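Local coordinates for transcriptional regulator, MarR family (Silicibacter pomeroyi DSS-3, PDB 3BJ6), which probably binds DNA as a dimer through winged helix-turn-helix domains and regulates transcription, at residues R43-G48 with Q76-A81. Sequence-based numbering, arbitrary orientation.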
ATOM      1  N   ARG A  43     -16.061  -8.592   1.129  1.00 15.58           N
ATOM      2  CA  ARG A  43     -16.367  -7.475   0.245  1.00 16.38           C
ATOM      3  C   ARG A  43     -15.605  -7.586  -1.083  1.00 16.35           C
ATOM      4  O   ARG A  43     -16.186  -7.352  -2.111  1.00 17.23           O
ATOM      5  CB  ARG A  43     -16.002  -6.155   0.935  1.00 16.47           C
ATOM      6  CG  ARG A  43     -16.155  -4.904   0.070  1.00 17.70           C
ATOM      7  CD  ARG A  43     -15.213  -3.778   0.530  1.00 18.41           C
ATOM      8  NE  ARG A  43     -15.303  -2.660  -0.429  1.00 20.93           N
ATOM      9  CZ  ARG A  43     -14.748  -2.642  -1.639  1.00 20.24           C
ATOM     10  NH1 ARG A  43     -14.004  -3.662  -2.069  1.00 20.61           N
ATOM     11  NH2 ARG A  43     -14.939  -1.587  -2.420  1.00 20.22           N
ATOM     12  N   ALA A  44     -14.305  -7.890  -1.050  1.00 16.09           N
ATOM     13  CA  ALA A  44     -13.490  -7.961  -2.278  1.00 16.94           C
ATOM     14  C   ALA A  44     -14.095  -9.013  -3.231  1.00 17.83           C
ATOM     15  O   ALA A  44     -14.226  -8.771  -4.432  1.00 19.10           O
ATOM     16  CB  ALA A  44     -12.015  -8.346  -1.934  1.00 16.73           C
ATOM     17  N   ILE A  45     -14.481 -10.164  -2.689  1.00 17.16           N
ATOM     18  CA  ILE A  45     -15.097 -11.236  -3.510  1.00 17.13           C
ATOM     19  C   ILE A  45     -16.484 -10.817  -4.030  1.00 17.23           C
ATOM     20  O   ILE A  45     -16.801 -11.051  -5.201  1.00 16.93           O
ATOM     21  CB  ILE A  45     -15.134 -12.610  -2.767  1.00 17.02           C
ATOM     22  CG1 ILE A  45     -13.799 -13.370  -2.987  1.00 17.83           C
ATOM     23  CG2 ILE A  45     -16.271 -13.524  -3.257  1.00 17.37           C
ATOM     24  CD1 ILE A  45     -12.638 -12.667  -2.394  1.00 19.87           C
ATOM     25  N   LEU A  46     -17.320 -10.205  -3.174  1.00 16.62           N
ATOM     26  CA  LEU A  46     -18.628  -9.717  -3.645  1.00 16.80           C
ATOM     27  C   LEU A  46     -18.460  -8.687  -4.751  1.00 17.03           C
ATOM     28  O   LEU A  46     -19.204  -8.670  -5.743  1.00 17.10           O
ATOM     29  CB  LEU A  46     -19.459  -9.131  -2.474  1.00 16.84           C
ATOM     30  CG  LEU A  46     -19.719 -10.098  -1.295  1.00 16.80           C
ATOM     31  CD1 LEU A  46     -20.465  -9.357  -0.149  1.00 18.69           C
ATOM     32  CD2 LEU A  46     -20.534 -11.322  -1.764  1.00 14.61           C
ATOM     33  N   GLU A  47     -17.491  -7.801  -4.585  1.00 17.45           N
ATOM     34  CA  GLU A  47     -17.244  -6.783  -5.614  1.00 18.41           C
ATOM     35  C   GLU A  47     -16.797  -7.441  -6.900  1.00 18.09           C
ATOM     36  O   GLU A  47     -17.303  -7.104  -7.956  1.00 18.10           O
ATOM     37  CB  GLU A  47     -16.223  -5.737  -5.151  1.00 18.04           C
ATOM     38  CG  GLU A  47     -15.849  -4.729  -6.252  1.00 22.77           C
ATOM     39  CD  GLU A  47     -14.807  -3.675  -5.800  1.00 22.92           C
ATOM     40  OE1 GLU A  47     -13.880  -4.003  -5.003  1.00 22.18           O
ATOM     41  OE2 GLU A  47     -14.891  -2.537  -6.308  1.00 22.81           O
ATOM     42  N   GLY A  48     -15.867  -8.391  -6.811  1.00 18.02           N
ATOM     43  CA  GLY A  48     -15.438  -9.144  -7.996  1.00 19.25           C
ATOM     44  C   GLY A  48     -16.585  -9.819  -8.746  1.00 19.62           C
ATOM     45  O   GLY A  48     -16.664  -9.717  -9.963  1.00 19.50           O
ATOM     46  N   GLN A  76     -16.020 -19.743   0.351  1.00 19.76           N
ATOM     47  CA  GLN A  76     -16.766 -20.591   1.289  1.00 20.96           C
ATOM     48  C   GLN A  76     -17.523 -19.771   2.344  1.00 20.03           C
ATOM     49  O   GLN A  76     -18.652 -20.053   2.649  1.00 19.71           O
ATOM     50  CB  GLN A  76     -15.828 -21.609   1.940  1.00 21.39           C
ATOM     51  CG  GLN A  76     -15.321 -22.639   0.869  1.00 26.36           C
ATOM     52  CD  GLN A  76     -14.298 -23.594   1.442  1.00 32.99           C
ATOM     53  OE1 GLN A  76     -14.652 -24.615   2.030  1.00 35.99           O
ATOM     54  NE2 GLN A  76     -13.022 -23.271   1.280  1.00 33.53           N
ATOM     55  N   GLU A  77     -16.885 -18.743   2.870  1.00 20.21           N
ATOM     56  CA  GLU A  77     -17.520 -17.883   3.854  1.00 19.39           C
ATOM     57  C   GLU A  77     -18.762 -17.210   3.284  1.00 19.36           C
ATOM     58  O   GLU A  77     -19.826 -17.204   3.921  1.00 18.21           O
ATOM     59  CB  GLU A  77     -16.518 -16.845   4.346  1.00 19.28           C
ATOM     60  CG  GLU A  77     -15.346 -17.399   5.151  1.00 19.72           C
ATOM     61  CD  GLU A  77     -14.277 -16.336   5.462  1.00 23.10           C
ATOM     62  OE1 GLU A  77     -14.407 -15.168   5.025  1.00 20.91           O
ATOM     63  OE2 GLU A  77     -13.269 -16.675   6.143  1.00 26.36           O
ATOM     64  N   VAL A  78     -18.646 -16.633   2.092  1.00 18.87           N
ATOM     65  CA  VAL A  78     -19.806 -15.912   1.521  1.00 19.29           C
ATOM     66  C   VAL A  78     -20.902 -16.871   1.043  1.00 19.79           C
ATOM     67  O   VAL A  78     -22.080 -16.539   1.088  1.00 19.51           O
ATOM     68  CB  VAL A  78     -19.432 -14.844   0.449  1.00 19.21           C
ATOM     69  CG1 VAL A  78     -18.551 -13.741   1.104  1.00 18.49           C
ATOM     70  CG2 VAL A  78     -18.700 -15.455  -0.748  1.00 19.00           C
ATOM     71  N   GLN A  79     -20.521 -18.072   0.634  1.00 20.27           N
ATOM     72  CA  GLN A  79     -21.516 -19.034   0.212  1.00 21.94           C
ATOM     73  C   GLN A  79     -22.290 -19.567   1.411  1.00 21.91           C
ATOM     74  O   GLN A  79     -23.506 -19.677   1.371  1.00 22.70           O
ATOM     75  CB  GLN A  79     -20.857 -20.175  -0.547  1.00 21.90           C
ATOM     76  CG  GLN A  79     -21.857 -21.098  -1.207  1.00 29.00           C
ATOM     77  CD  GLN A  79     -21.157 -22.189  -2.014  1.00 35.54           C
ATOM     78  OE1 GLN A  79     -21.716 -22.703  -2.963  1.00 36.57           O
ATOM     79  NE2 GLN A  79     -19.923 -22.553  -1.608  1.00 38.44           N
ATOM     80  N   ARG A  80     -21.570 -19.883   2.473  1.00 22.71           N
ATOM     81  CA  ARG A  80     -22.159 -20.298   3.732  1.00 24.18           C
ATOM     82  C   ARG A  80     -23.091 -19.204   4.261  1.00 23.81           C
ATOM     83  O   ARG A  80     -24.118 -19.501   4.867  1.00 23.40           O
ATOM     84  CB  ARG A  80     -21.013 -20.564   4.730  1.00 25.06           C
ATOM     85  CG  ARG A  80     -21.463 -21.094   6.077  1.00 31.26           C
ATOM     86  CD  ARG A  80     -20.287 -21.480   7.034  1.00 38.78           C
ATOM     87  NE  ARG A  80     -19.030 -21.832   6.362  1.00 45.88           N
ATOM     88  CZ  ARG A  80     -17.865 -21.191   6.563  1.00 48.77           C
ATOM     89  NH1 ARG A  80     -17.816 -20.161   7.422  1.00 47.48           N
ATOM     90  NH2 ARG A  80     -16.751 -21.581   5.913  1.00 46.36           N
ATOM     91  N   ALA A  81     -22.750 -17.940   4.037  1.00 22.05           N
ATOM     92  CA  ALA A  81     -23.606 -16.824   4.500  1.00 21.76           C
ATOM     93  C   ALA A  81     -24.785 -16.562   3.551  1.00 20.98           C
ATOM     94  O   ALA A  81     -25.620 -15.689   3.807  1.00 20.49           O
ATOM     95  CB  ALA A  81     -22.780 -15.536   4.735  1.00 21.46           C
TER
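Residues 43-48 of helix 40-51 and 76-81 at the C-terminal end of helix 68-80 come nearest at L46 and V78, whose CA atoms lie 8.2 Å apart. V78 directs its CB at the other helix and spreads two methyls over two neighbours. Its CG2 meets CG2 of I45 at 4.0 Å, and its CG1 lies 4.2 Å from CD2 of L46, so the valine fork bridges consecutive residues of one turn. I45 also faces across, and its branch methyl CG2, anti to the backbone N and beside the carbonyl carbon, does the touching. L46 does not aim its CB at V78, but its end comes nearer; with CD1 anti to CA (chi2 176°), the other branch, CD2, meets V78. Both L46 and V78 also touch I84 of strand 84-87, while I45 packs on I71, I74 and L75 farther back along helix 68-80, which joins this patch to the core of the winged helix-turn-helix domain. R43 points away from V78: its NH1 forms a salt bridge with OE1 of E47 at 3.0 Å, meeting the carboxylate from 56° above its plane. R43 NH2 forms a salt bridge with E115 OE1 and, like E47 OE2, a hydrogen bond with Y12 OH of the second subunit, placing this polar side at the dimer interface. Only 112 Å² is buried between the segments, and three aliphatic side chains supply the contacts, which implies van der Waals packing without polar directionality.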